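Local coordinates for protein dihydropyrimidinase (PDB 3SFW) that catalyses the zinc-dependent hydrolytic ring opening of dihydropyrimidines, as an amidohydrolase of the TIM-barrel clan with two bound zinc ions, at residues V69-F74 with P318-G323; K284-P289 with I335-P340; P340-R345 with H409-D414. All blocks are in the same frame, centred on the assembly; numbering follows the deposited sequence.

From the N terminus, V69-F74 runs from the end of strand 68-69 to the start of helix 74-83; interaction 1 joins it to P318-G323, closing a loop of 243 residues. Interaction 2 opens inside that loop, at K284-P289, and closes beyond it at I335-P340, so the two cross. Interaction 3 begins on Pro-340, the residue it shares with interaction 2, and closes at H409-D414. Cross-links join the set: Asp-72 OD1 accepts from Asn-412 N, Phe-321 N donates to Asp-414 OD1, and Phe-319 packs against Pro-336 and Asn-337. Together they join loops round the zinc site to each other and to the loop between strands 393-403 and 422-432.

Interaction 1 (V69-F74 with P318-G323); sequences VTSDNF and PFNFSG
With Thr-70 CG2 turned beside its own backbone N (OG1 at chi1 58°) and the ring of Phe-319 swung anti to its carbonyl carbon (chi1 -62°), methyl and ring meet obliquely, CG2 lying 3.6 Å from Phe-319 CZ. The same ring also touches the backbone of Val-69, Phe-319 CE1 lying 3.8 Å from Val-69 C. Polar contact centres on one carbonyl: Ser-71 N donates to Pro-318 O over 2.8 Å, and Thr-70 CA adds a CH...O contact to that oxygen. The Pro-318 ring packs beside Asp-72, its CG 3.6 Å from Asp-72 N. Asp-72 OD2 takes a hydrogen bond from His-316 NE2, and OD1 pairs with Thr-76 OG1. Thr-70 OG1 is hydrogen-bonded to the backbone O of His-60, a zinc ligand, which puts the threonine just behind the metal site. The contact joins two loops of the amidohydrolase barrel: one leaves strand 68-69 and enters helix 74-83, with Asn-73 at its N-cap position, and the other leads into the short helix 321-325.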
ATOM      1  N   VAL A  69     -17.951  -6.729  38.889  1.00 16.98           N
ATOM      2  CA  VAL A  69     -18.600  -5.479  38.393  1.00 17.84           C
ATOM      3  C   VAL A  69     -17.565  -4.374  38.450  1.00 17.39           C
ATOM      4  O   VAL A  69     -16.834  -4.294  39.420  1.00 14.93           O
ATOM      5  CB  VAL A  69     -19.812  -5.100  39.238  1.00 18.90           C
ATOM      6  CG1 VAL A  69     -20.439  -3.759  38.778  1.00 19.46           C
ATOM      7  CG2 VAL A  69     -20.851  -6.214  39.165  1.00 21.15           C
ATOM      8  N   THR A  70     -17.514  -3.480  37.445  1.00 16.35           N
ATOM      9  CA  THR A  70     -16.470  -2.442  37.496  1.00 11.61           C
ATOM     10  C   THR A  70     -16.630  -1.582  38.736  1.00 12.78           C
ATOM     11  O   THR A  70     -17.767  -1.329  39.223  1.00 13.89           O
ATOM     12  CB  THR A  70     -16.389  -1.564  36.209  1.00 12.90           C
ATOM     13  OG1 THR A  70     -17.667  -0.918  35.970  1.00 14.22           O
ATOM     14  CG2 THR A  70     -16.033  -2.384  35.045  1.00 11.40           C
ATOM     15  N   SER A  71     -15.505  -1.058  39.236  1.00 12.34           N
ATOM     16  CA  SER A  71     -15.513  -0.542  40.578  1.00 14.35           C
ATOM     17  C   SER A  71     -15.983   0.890  40.680  1.00 13.45           C
ATOM     18  O   SER A  71     -16.276   1.333  41.759  1.00 14.23           O
ATOM     19  CB  SER A  71     -14.137  -0.681  41.253  1.00 16.60           C
ATOM     20  OG  SER A  71     -13.200   0.140  40.610  1.00 16.41           O
ATOM     21  N   ASP A  72     -16.033   1.635  39.562  1.00 12.76           N
ATOM     22  CA  ASP A  72     -16.725   2.929  39.583  1.00 11.82           C
ATOM     23  C   ASP A  72     -18.153   2.729  39.142  1.00 11.41           C
ATOM     24  O   ASP A  72     -18.388   2.065  38.137  1.00 13.34           O
ATOM     25  CB  ASP A  72     -16.072   3.924  38.590  1.00 12.51           C
ATOM     26  CG  ASP A  72     -14.916   4.708  39.211  1.00 13.24           C
ATOM     27  OD1 ASP A  72     -15.016   5.163  40.371  1.00 13.65           O
ATOM     28  OD2 ASP A  72     -13.939   4.938  38.475  1.00 12.49           O
ATOM     29  N   ASN A  73     -19.098   3.335  39.860  1.00 12.27           N
ATOM     30  CA  ASN A  73     -20.473   3.395  39.373  1.00 12.87           C
ATOM     31  C   ASN A  73     -20.714   4.748  38.719  1.00 14.40           C
ATOM     32  O   ASN A  73     -19.753   5.462  38.399  1.00 12.53           O
ATOM     33  CB  ASN A  73     -21.472   3.114  40.518  1.00 13.97           C
ATOM     34  CG  ASN A  73     -21.388   4.130  41.676  1.00 17.20           C
ATOM     35  OD1 ASN A  73     -21.994   3.922  42.763  1.00 23.79           O
ATOM     36  ND2 ASN A  73     -20.675   5.190  41.487  1.00 13.02           N
ATOM     37  N   PHE A  74     -21.970   5.063  38.396  1.00 12.37           N
ATOM     38  CA  PHE A  74     -22.212   6.332  37.690  1.00 12.48           C
ATOM     39  C   PHE A  74     -21.899   7.540  38.523  1.00 15.64           C
ATOM     40  O   PHE A  74     -21.470   8.541  37.988  1.00 17.07           O
ATOM     41  CB  PHE A  74     -23.620   6.415  37.093  1.00 12.53           C
ATOM     42  CG  PHE A  74     -23.697   5.826  35.722  1.00 10.04           C
ATOM     43  CD1 PHE A  74     -23.707   4.437  35.558  1.00 12.08           C
ATOM     44  CD2 PHE A  74     -23.697   6.657  34.590  1.00 12.75           C
ATOM     45  CE1 PHE A  74     -23.728   3.832  34.281  1.00 12.95           C
ATOM     46  CE2 PHE A  74     -23.635   6.074  33.291  1.00 11.40           C
ATOM     47  CZ  PHE A  74     -23.693   4.669  33.130  1.00 10.41           C
ATOM     48  N   PRO A 318     -12.740  -0.054  35.321  1.00 12.86           N
ATOM     49  CA  PRO A 318     -11.813  -0.262  36.450  1.00 11.87           C
ATOM     50  C   PRO A 318     -12.161  -1.490  37.313  1.00 13.67           C
ATOM     51  O   PRO A 318     -13.346  -1.768  37.585  1.00 11.81           O
ATOM     52  CB  PRO A 318     -11.963   1.034  37.257  1.00 12.14           C
ATOM     53  CG  PRO A 318     -13.447   1.383  37.036  1.00 13.25           C
ATOM     54  CD  PRO A 318     -13.615   1.113  35.544  1.00 14.41           C
ATOM     55  N   PHE A 319     -11.121  -2.195  37.751  1.00 13.22           N
ATOM     56  CA  PHE A 319     -11.271  -3.245  38.768  1.00 14.32           C
ATOM     57  C   PHE A 319     -10.126  -3.065  39.744  1.00 13.29           C
ATOM     58  O   PHE A 319      -8.967  -2.876  39.326  1.00 14.94           O
ATOM     59  CB  PHE A 319     -11.141  -4.615  38.106  1.00 16.17           C
ATOM     60  CG  PHE A 319     -12.195  -4.892  37.066  1.00 14.91           C
ATOM     61  CD1 PHE A 319     -13.474  -5.309  37.451  1.00 15.99           C
ATOM     62  CD2 PHE A 319     -11.917  -4.721  35.700  1.00 16.40           C
ATOM     63  CE1 PHE A 319     -14.481  -5.526  36.489  1.00 13.85           C
ATOM     64  CE2 PHE A 319     -12.918  -4.980  34.708  1.00 15.23           C
ATOM     65  CZ  PHE A 319     -14.187  -5.431  35.112  1.00 14.77           C
ATOM     66  N   ASN A 320     -10.424  -3.142  41.034  1.00 15.72           N
ATOM     67  CA  ASN A 320      -9.367  -3.110  42.026  1.00 14.79           C
ATOM     68  C   ASN A 320      -8.333  -4.212  41.795  1.00 14.77           C
ATOM     69  O   ASN A 320      -8.651  -5.340  41.417  1.00 14.67           O
ATOM     70  CB  ASN A 320      -9.964  -3.268  43.431  1.00 13.53           C
ATOM     71  CG  ASN A 320     -10.773  -2.092  43.830  1.00 15.64           C
ATOM     72  OD1 ASN A 320     -10.233  -1.020  44.069  1.00 15.89           O
ATOM     73  ND2 ASN A 320     -12.105  -2.256  43.850  1.00 15.77           N
ATOM     74  N   PHE A 321      -7.091  -3.889  42.109  1.00 13.21           N
ATOM     75  CA  PHE A 321      -6.022  -4.863  42.087  1.00 11.73           C
ATOM     76  C   PHE A 321      -6.293  -5.926  43.154  1.00 14.42           C
ATOM     77  O   PHE A 321      -6.245  -7.125  42.865  1.00 16.48           O
ATOM     78  CB  PHE A 321      -4.711  -4.175  42.420  1.00 13.98           C
ATOM     79  CG  PHE A 321      -3.515  -5.106  42.331  1.00 15.45           C
ATOM     80  CD1 PHE A 321      -3.307  -5.883  41.209  1.00 18.15           C
ATOM     81  CD2 PHE A 321      -2.617  -5.205  43.387  1.00 20.42           C
ATOM     82  CE1 PHE A 321      -2.199  -6.725  41.107  1.00 22.43           C
ATOM     83  CE2 PHE A 321      -1.496  -6.030  43.280  1.00 23.37           C
ATOM     84  CZ  PHE A 321      -1.294  -6.786  42.147  1.00 23.26           C
ATOM     85  N   SER A 322      -6.610  -5.476  44.359  1.00 16.48           N
ATOM     86  CA  SER A 322      -6.963  -6.417  45.426  1.00 19.84           C
ATOM     87  C   SER A 322      -8.377  -6.971  45.205  1.00 17.90           C
ATOM     88  O   SER A 322      -9.356  -6.209  44.955  1.00 20.16           O
ATOM     89  CB  SER A 322      -6.854  -5.749  46.801  1.00 23.49           C
ATOM     90  OG  SER A 322      -7.378  -6.594  47.806  1.00 27.82           O
ATOM     91  N   GLY A 323      -8.497  -8.287  45.271  1.00 19.22           N
ATOM     92  CA  GLY A 323      -9.802  -8.906  45.168  1.00 17.82           C
ATOM     93  C   GLY A 323     -10.208  -9.146  43.721  1.00 18.56           C
ATOM     94  O   GLY A 323     -10.396 -10.304  43.304  1.00 21.02           O
TER

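Interaction 2 (K284-P289 with I335-P340); sequences KYVWSP and IPNGGP
Two extended, irregular chains meet most closely at Trp-287 and Gly-338, their CA atoms 4.3 Å apart. A nearly straight hydrogen bond of 3.0 Å runs from Gly-338 N to Val-286 O. Beside this bond Val-286 directs its side chain at the other segment and splits its two methyls between two partners. CG2 touches Ile-335 CD1 at 3.8 Å, the two side chains crossing at about a right angle, while CG1, anti to the backbone N (chi1 164°), reaches Asn-337 ND2 at 3.6 Å. The asparagine amide works at both ends: OD1 accepts from Ser-288 OG over 2.8 Å, the hydroxyl standing above the carbonyl plane, and ND2 makes a weak bond back to Ile-335 O. The amide is thereby tethered to both segments.

These loops belong to the amidohydrolase barrel, close to its metal centre, for the side chain of Ser-288 is about 6 Å from a bound zinc ion. The peptide bond between Ser-288 and Pro-289 is cis, and the proline side chain touches His-239, a zinc ligand.

On the other flank of the backbone bond the Trp-287 indole packs against the two glycines. Gly-339 CA comes within 3.4 Å of Trp-287 CE3, its bare CA letting the backbone approach the ring this closely. Gly-338 O lies at the indole edge, in its plane, and Tyr-285 O sits over the centre of one face, 3.5 Å above it. Lys-325 NZ donates to Gly-338 O and Pro-336 O, His-208 of helix 206-210 bonds to Trp-287 O, and Gly-339 is joined to Cys-317 by a backbone hydrogen bond.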
ATOM      1  N   LYS A 284      -2.513  -5.395  36.806  1.00 14.27           N
ATOM      2  CA  LYS A 284      -2.996  -3.993  36.747  1.00 13.02           C
ATOM      3  C   LYS A 284      -3.146  -3.471  35.306  1.00 14.09           C
ATOM      4  O   LYS A 284      -3.926  -2.526  35.065  1.00 14.41           O
ATOM      5  CB  LYS A 284      -2.029  -3.093  37.480  1.00 13.37           C
ATOM      6  CG  LYS A 284      -2.068  -3.277  39.007  1.00 14.78           C
ATOM      7  CD  LYS A 284      -1.020  -2.373  39.682  1.00 16.02           C
ATOM      8  CE  LYS A 284      -1.210  -2.347  41.189  1.00 16.78           C
ATOM      9  NZ  LYS A 284      -0.143  -1.524  41.892  1.00 16.04           N
ATOM     10  N   TYR A 285      -2.370  -4.048  34.387  1.00 13.16           N
ATOM     11  CA  TYR A 285      -2.312  -3.544  32.998  1.00 11.43           C
ATOM     12  C   TYR A 285      -3.023  -4.461  32.025  1.00 13.29           C
ATOM     13  O   TYR A 285      -2.843  -4.332  30.805  1.00 14.19           O
ATOM     14  CB  TYR A 285      -0.832  -3.362  32.553  1.00 10.13           C
ATOM     15  CG  TYR A 285      -0.149  -2.332  33.405  1.00 14.12           C
ATOM     16  CD1 TYR A 285      -0.232  -0.978  33.071  1.00 12.68           C
ATOM     17  CD2 TYR A 285       0.449  -2.688  34.642  1.00 14.69           C
ATOM     18  CE1 TYR A 285       0.299   0.009  33.910  1.00 16.79           C
ATOM     19  CE2 TYR A 285       1.016  -1.705  35.472  1.00 15.70           C
ATOM     20  CZ  TYR A 285       0.919  -0.349  35.093  1.00 16.54           C
ATOM     21  OH  TYR A 285       1.411   0.669  35.901  1.00 18.43           O
ATOM     22  N   VAL A 286      -3.820  -5.392  32.556  1.00 13.87           N
ATOM     23  CA  VAL A 286      -4.553  -6.341  31.699  1.00 11.82           C
ATOM     24  C   VAL A 286      -5.903  -5.704  31.260  1.00 12.20           C
ATOM     25  O   VAL A 286      -6.700  -5.324  32.085  1.00 11.77           O
ATOM     26  CB  VAL A 286      -4.827  -7.674  32.472  1.00 13.29           C
ATOM     27  CG1 VAL A 286      -5.934  -8.515  31.755  1.00 14.39           C
ATOM     28  CG2 VAL A 286      -3.513  -8.462  32.563  1.00 13.18           C
ATOM     29  N   TRP A 287      -5.986  -5.425  29.968  1.00 12.91           N
ATOM     30  CA  TRP A 287      -7.189  -4.875  29.287  1.00 12.93           C
ATOM     31  C   TRP A 287      -6.975  -5.219  27.831  1.00 11.91           C
ATOM     32  O   TRP A 287      -5.887  -5.701  27.461  1.00 13.28           O
ATOM     33  CB  TRP A 287      -7.303  -3.345  29.455  1.00 12.32           C
ATOM     34  CG  TRP A 287      -6.008  -2.589  29.235  1.00  9.24           C
ATOM     35  CD1 TRP A 287      -5.346  -2.425  28.057  1.00 11.12           C
ATOM     36  CD2 TRP A 287      -5.301  -1.807  30.223  1.00 10.36           C
ATOM     37  NE1 TRP A 287      -4.233  -1.586  28.254  1.00 10.59           N
ATOM     38  CE2 TRP A 287      -4.196  -1.210  29.576  1.00 11.68           C
ATOM     39  CE3 TRP A 287      -5.476  -1.608  31.618  1.00 12.52           C
ATOM     40  CZ2 TRP A 287      -3.256  -0.414  30.276  1.00 12.04           C
ATOM     41  CZ3 TRP A 287      -4.606  -0.762  32.290  1.00 11.90           C
ATOM     42  CH2 TRP A 287      -3.531  -0.138  31.611  1.00 13.80           C
ATOM     43  N   SER A 288      -8.020  -5.075  27.004  1.00 11.59           N
ATOM     44  CA  SER A 288      -7.943  -5.617  25.634  1.00  9.35           C
ATOM     45  C   SER A 288      -8.411  -4.540  24.677  1.00 13.09           C
ATOM     46  O   SER A 288      -9.284  -3.790  25.037  1.00 13.36           O
ATOM     47  CB  SER A 288      -8.870  -6.825  25.485  1.00 13.76           C
ATOM     48  OG  SER A 288      -8.454  -7.868  26.375  1.00 15.43           O
ATOM     49  N   PRO A 289      -7.794  -4.421  23.498  1.00 11.17           N
ATOM     50  CA  PRO A 289      -6.568  -5.093  23.060  1.00 10.56           C
ATOM     51  C   PRO A 289      -5.447  -4.839  24.010  1.00 10.94           C
ATOM     52  O   PRO A 289      -5.464  -3.882  24.773  1.00 10.53           O
ATOM     53  CB  PRO A 289      -6.253  -4.439  21.705  1.00 13.80           C
ATOM     54  CG  PRO A 289      -6.988  -3.121  21.741  1.00 16.98           C
ATOM     55  CD  PRO A 289      -8.240  -3.407  22.513  1.00 14.50           C
ATOM     56  N   ILE A 335      -8.520 -12.795  34.796  1.00 15.17           N
ATOM     57  CA  ILE A 335      -8.277 -11.427  35.311  1.00 13.57           C
ATOM     58  C   ILE A 335      -9.336 -10.539  34.605  1.00 14.82           C
ATOM     59  O   ILE A 335      -9.434 -10.588  33.396  1.00 15.26           O
ATOM     60  CB  ILE A 335      -6.866 -10.864  34.902  1.00 15.42           C
ATOM     61  CG1 ILE A 335      -5.696 -11.742  35.425  1.00 16.09           C
ATOM     62  CG2 ILE A 335      -6.722  -9.467  35.421  1.00 15.70           C
ATOM     63  CD1 ILE A 335      -4.318 -11.348  34.826  1.00 14.87           C
ATOM     64  N   PRO A 336     -10.214  -9.873  35.387  1.00 14.95           N
ATOM     65  CA  PRO A 336     -11.207  -9.025  34.733  1.00 14.98           C
ATOM     66  C   PRO A 336     -10.481  -7.951  33.908  1.00 15.92           C
ATOM     67  O   PRO A 336      -9.504  -7.359  34.370  1.00 16.75           O
ATOM     68  CB  PRO A 336     -11.994  -8.418  35.903  1.00 16.17           C
ATOM     69  CG  PRO A 336     -11.090  -8.636  37.163  1.00 19.23           C
ATOM     70  CD  PRO A 336     -10.389  -9.919  36.860  1.00 15.51           C
ATOM     71  N   ASN A 337     -10.847  -7.834  32.638  1.00 13.54           N
ATOM     72  CA  ASN A 337     -10.085  -6.972  31.688  1.00 12.61           C
ATOM     73  C   ASN A 337     -10.567  -5.515  31.800  1.00 14.53           C
ATOM     74  O   ASN A 337     -11.773  -5.247  31.734  1.00 13.27           O
ATOM     75  CB  ASN A 337     -10.355  -7.386  30.230  1.00 12.99           C
ATOM     76  CG  ASN A 337      -9.683  -8.678  29.803  1.00 12.88           C
ATOM     77  OD1 ASN A 337      -9.664  -8.949  28.619  1.00 15.92           O
ATOM     78  ND2 ASN A 337      -9.221  -9.517  30.747  1.00 14.92           N
ATOM     79  N   GLY A 338      -9.648  -4.578  31.960  1.00 11.87           N
ATOM     80  CA  GLY A 338     -10.015  -3.142  32.003  1.00 10.62           C
ATOM     81  C   GLY A 338      -9.077  -2.326  32.848  1.00 14.60           C
ATOM     82  O   GLY A 338      -8.537  -2.805  33.861  1.00 13.41           O
ATOM     83  N   GLY A 339      -8.909  -1.059  32.479  1.00 14.32           N
ATOM     84  CA  GLY A 339      -8.070  -0.144  33.295  1.00 10.50           C
ATOM     85  C   GLY A 339      -8.789   1.091  33.822  1.00 11.88           C
ATOM     86  O   GLY A 339      -9.880   1.432  33.324  1.00 14.03           O
ATOM     87  N   PRO A 340      -8.204   1.782  34.836  1.00 11.26           N
ATOM     88  CA  PRO A 340      -8.764   3.019  35.354  1.00 12.84           C
ATOM     89  C   PRO A 340      -8.178   4.193  34.644  1.00 13.02           C
ATOM     90  O   PRO A 340      -7.065   4.637  34.970  1.00 12.99           O
ATOM     91  CB  PRO A 340      -8.357   3.026  36.866  1.00 13.56           C
ATOM     92  CG  PRO A 340      -7.560   1.696  37.081  1.00 14.51           C
ATOM     93  CD  PRO A 340      -7.072   1.317  35.660  1.00 12.44           C
TER

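Interaction 3 (P340-R345 with H409-D414); sequences PIIEDR and HHMNVD
Both oxygens of the Glu-343 carboxylate are engaged by His-410. OE1 accepts a hydrogen bond from His-410 N at 2.7 Å through its syn lone pair, while OE2 takes a nearly straight bond of 2.7 Å from His-410 ND1, also on the syn side. The carboxylate lies at the edge of the imidazole, the two planes 35° apart. A weak bond from Met-411 N gives OE1 a second donor. Two good bonds and the weak one are consistent with a buried carboxylate that stays ionised.

The glutamate reaches this far because CG is anti to its backbone N (chi1 -174°) and the chain stays extended beyond it. Met-411 comes the other way and bends at chi3 (-70°), laying its thioether against the opposite segment: SD is 3.8 Å from Pro-340 CB and CG is 4.0 Å from Ile-342 CG2. Val-413 CG1 meets Pro-340 CG at 4.1 Å.

This His-carboxylate pair joins the loop that runs into helix 345-354 to the loop between strands 393-403 and 422-432, in this amidohydrolase-family chain; Asn-412 centres an inverse gamma turn in the second loop.

Further out, His-409 NE2 donates to Val-413 O at 3.1 Å, bracing the 409-414 loop from within, and its ND1 is bonded to Asn-416 ND2, which also pairs with Asp-344 OD2. The His-410 ring stacks with Phe-83, and helix 74-83 packs its Ala-80 against both Glu-343 and Met-411.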
ATOM      1  N   PRO A 340      -8.204   1.782  34.836  1.00 11.26           N
ATOM      2  CA  PRO A 340      -8.764   3.019  35.354  1.00 12.84           C
ATOM      3  C   PRO A 340      -8.178   4.193  34.644  1.00 13.02           C
ATOM      4  O   PRO A 340      -7.065   4.637  34.970  1.00 12.99           O
ATOM      5  CB  PRO A 340      -8.357   3.026  36.866  1.00 13.56           C
ATOM      6  CG  PRO A 340      -7.560   1.696  37.081  1.00 14.51           C
ATOM      7  CD  PRO A 340      -7.072   1.317  35.660  1.00 12.44           C
ATOM      8  N   ILE A 341      -8.898   4.656  33.628  1.00  9.43           N
ATOM      9  CA  ILE A 341      -8.348   5.593  32.665  1.00 11.61           C
ATOM     10  C   ILE A 341      -9.155   6.927  32.604  1.00 12.68           C
ATOM     11  O   ILE A 341      -8.689   7.927  32.045  1.00 11.69           O
ATOM     12  CB  ILE A 341      -8.331   4.921  31.230  1.00  8.94           C
ATOM     13  CG1 ILE A 341      -7.765   3.502  31.251  1.00 10.46           C
ATOM     14  CG2 ILE A 341      -7.532   5.812  30.209  1.00 13.40           C
ATOM     15  CD1 ILE A 341      -6.267   3.448  31.709  1.00 10.27           C
ATOM     16  N   ILE A 342     -10.358   6.949  33.159  1.00 11.37           N
ATOM     17  CA  ILE A 342     -11.244   8.106  32.881  1.00 11.31           C
ATOM     18  C   ILE A 342     -10.653   9.446  33.346  1.00 11.94           C
ATOM     19  O   ILE A 342     -10.830  10.480  32.690  1.00 11.49           O
ATOM     20  CB  ILE A 342     -12.658   7.876  33.419  1.00  9.54           C
ATOM     21  CG1 ILE A 342     -13.674   8.752  32.667  1.00 11.43           C
ATOM     22  CG2 ILE A 342     -12.736   8.143  34.976  1.00 10.25           C
ATOM     23  CD1 ILE A 342     -15.160   8.322  33.020  1.00 11.14           C
ATOM     24  N   GLU A 343      -9.948   9.438  34.481  1.00  8.70           N
ATOM     25  CA  GLU A 343      -9.602  10.680  35.102  1.00 10.21           C
ATOM     26  C   GLU A 343      -8.396  11.367  34.446  1.00 13.88           C
ATOM     27  O   GLU A 343      -8.327  12.599  34.380  1.00 15.53           O
ATOM     28  CB  GLU A 343      -9.300  10.443  36.581  1.00  8.98           C
ATOM     29  CG  GLU A 343      -9.064  11.752  37.341  1.00 11.13           C
ATOM     30  CD  GLU A 343      -9.160  11.579  38.856  1.00 13.88           C
ATOM     31  OE1 GLU A 343      -9.627  10.514  39.327  1.00 15.48           O
ATOM     32  OE2 GLU A 343      -8.784  12.538  39.570  1.00 14.93           O
ATOM     33  N   ASP A 344      -7.507  10.576  33.869  1.00 13.12           N
ATOM     34  CA  ASP A 344      -6.231  11.137  33.379  1.00 10.00           C
ATOM     35  C   ASP A 344      -6.184  11.382  31.882  1.00 12.58           C
ATOM     36  O   ASP A 344      -5.162  11.917  31.346  1.00 12.63           O
ATOM     37  CB  ASP A 344      -5.070  10.303  33.870  1.00 10.02           C
ATOM     38  CG  ASP A 344      -5.011  10.281  35.376  1.00 14.97           C
ATOM     39  OD1 ASP A 344      -5.060  11.391  35.988  1.00 13.92           O
ATOM     40  OD2 ASP A 344      -5.057   9.171  35.936  1.00 13.37           O
ATOM     41  N   ARG A 345      -7.296  11.071  31.212  1.00 10.72           N
ATOM     42  CA  ARG A 345      -7.327  11.156  29.722  1.00  9.11           C
ATOM     43  C   ARG A 345      -6.917  12.565  29.235  1.00 12.66           C
ATOM     44  O   ARG A 345      -6.033  12.689  28.342  1.00 11.94           O
ATOM     45  CB  ARG A 345      -8.736  10.817  29.168  1.00 10.08           C
ATOM     46  CG  ARG A 345      -8.828  10.987  27.624  1.00 11.11           C
ATOM     47  CD  ARG A 345     -10.265  10.656  27.115  1.00 12.04           C
ATOM     48  NE  ARG A 345     -11.232  11.589  27.670  1.00 11.73           N
ATOM     49  CZ  ARG A 345     -11.998  12.411  26.953  1.00 10.70           C
ATOM     50  NH1 ARG A 345     -11.929  12.400  25.612  1.00 10.75           N
ATOM     51  NH2 ARG A 345     -12.823  13.260  27.589  1.00  9.05           N
ATOM     52  N   HIS A 409      -5.969  10.657  43.132  1.00 16.99           N
ATOM     53  CA  HIS A 409      -7.047  10.470  42.134  1.00 15.82           C
ATOM     54  C   HIS A 409      -8.440  10.319  42.786  1.00 18.18           C
ATOM     55  O   HIS A 409      -8.567  10.254  44.025  1.00 18.06           O
ATOM     56  CB  HIS A 409      -6.709   9.398  41.044  1.00 15.79           C
ATOM     57  CG  HIS A 409      -6.868   7.955  41.469  1.00 14.99           C
ATOM     58  ND1 HIS A 409      -6.272   6.919  40.769  1.00 12.74           N
ATOM     59  CD2 HIS A 409      -7.663   7.363  42.398  1.00 14.54           C
ATOM     60  CE1 HIS A 409      -6.668   5.758  41.264  1.00 14.44           C
ATOM     61  NE2 HIS A 409      -7.522   5.997  42.246  1.00 14.55           N
ATOM     62  N   HIS A 410      -9.481  10.325  41.971  1.00 12.81           N
ATOM     63  CA  HIS A 410     -10.856  10.264  42.495  1.00 13.61           C
ATOM     64  C   HIS A 410     -11.632   9.047  42.001  1.00 15.91           C
ATOM     65  O   HIS A 410     -12.812   8.855  42.379  1.00 18.80           O
ATOM     66  CB  HIS A 410     -11.591  11.568  42.163  1.00 13.08           C
ATOM     67  CG  HIS A 410     -10.881  12.790  42.656  1.00 14.39           C
ATOM     68  ND1 HIS A 410      -9.798  13.329  41.982  1.00 12.95           N
ATOM     69  CD2 HIS A 410     -11.055  13.549  43.771  1.00 14.41           C
ATOM     70  CE1 HIS A 410      -9.352  14.385  42.652  1.00 17.48           C
ATOM     71  NE2 HIS A 410     -10.068  14.514  43.759  1.00 15.99           N
ATOM     72  N   MET A 411     -11.002   8.231  41.139  1.00 13.06           N
ATOM     73  CA  MET A 411     -11.623   6.972  40.697  1.00 12.20           C
ATOM     74  C   MET A 411     -11.720   5.994  41.879  1.00 16.87           C
ATOM     75  O   MET A 411     -10.824   5.988  42.748  1.00 15.43           O
ATOM     76  CB  MET A 411     -10.820   6.347  39.552  1.00 15.25           C
ATOM     77  CG  MET A 411     -10.781   7.261  38.312  1.00 13.84           C
ATOM     78  SD  MET A 411      -9.641   6.639  37.080  1.00 13.70           S
ATOM     79  CE  MET A 411      -8.044   6.949  37.942  1.00 14.70           C
ATOM     80  N   ASN A 412     -12.853   5.294  41.989  1.00 13.68           N
ATOM     81  CA  ASN A 412     -13.027   4.397  43.127  1.00 15.10           C
ATOM     82  C   ASN A 412     -12.296   3.074  42.848  1.00 15.89           C
ATOM     83  O   ASN A 412     -12.932   2.040  42.643  1.00 15.02           O
ATOM     84  CB  ASN A 412     -14.519   4.177  43.442  1.00 16.72           C
ATOM     85  CG  ASN A 412     -14.736   3.470  44.779  1.00 22.32           C
ATOM     86  OD1 ASN A 412     -13.811   3.391  45.607  1.00 21.99           O
ATOM     87  ND2 ASN A 412     -15.893   2.841  44.938  1.00 19.59           N
ATOM     88  N   VAL A 413     -10.949   3.113  42.881  1.00 14.52           N
ATOM     89  CA  VAL A 413     -10.122   1.949  42.539  1.00 15.32           C
ATOM     90  C   VAL A 413      -8.796   2.116  43.250  1.00 15.10           C
ATOM     91  O   VAL A 413      -8.362   3.231  43.490  1.00 15.17           O
ATOM     92  CB  VAL A 413      -9.838   1.872  41.004  1.00 18.80           C
ATOM     93  CG1 VAL A 413      -9.400   0.456  40.585  1.00 16.36           C
ATOM     94  CG2 VAL A 413     -11.071   2.272  40.228  1.00 31.23           C
ATOM     95  N   ASP A 414      -8.160   0.996  43.617  1.00 17.40           N
ATOM     96  CA  ASP A 414      -6.984   1.042  44.510  1.00 16.24           C
ATOM     97  C   ASP A 414      -5.646   1.192  43.820  1.00 17.47           C
ATOM     98  O   ASP A 414      -4.609   1.026  44.464  1.00 16.04           O
ATOM     99  CB  ASP A 414      -6.940  -0.211  45.403  1.00 17.34           C
ATOM    100  CG  ASP A 414      -6.879  -1.493  44.613  1.00 18.06           C
ATOM    101  OD1 ASP A 414      -6.695  -1.443  43.392  1.00 13.20           O
ATOM    102  OD2 ASP A 414      -6.864  -2.597  45.218  1.00 17.60           O
TER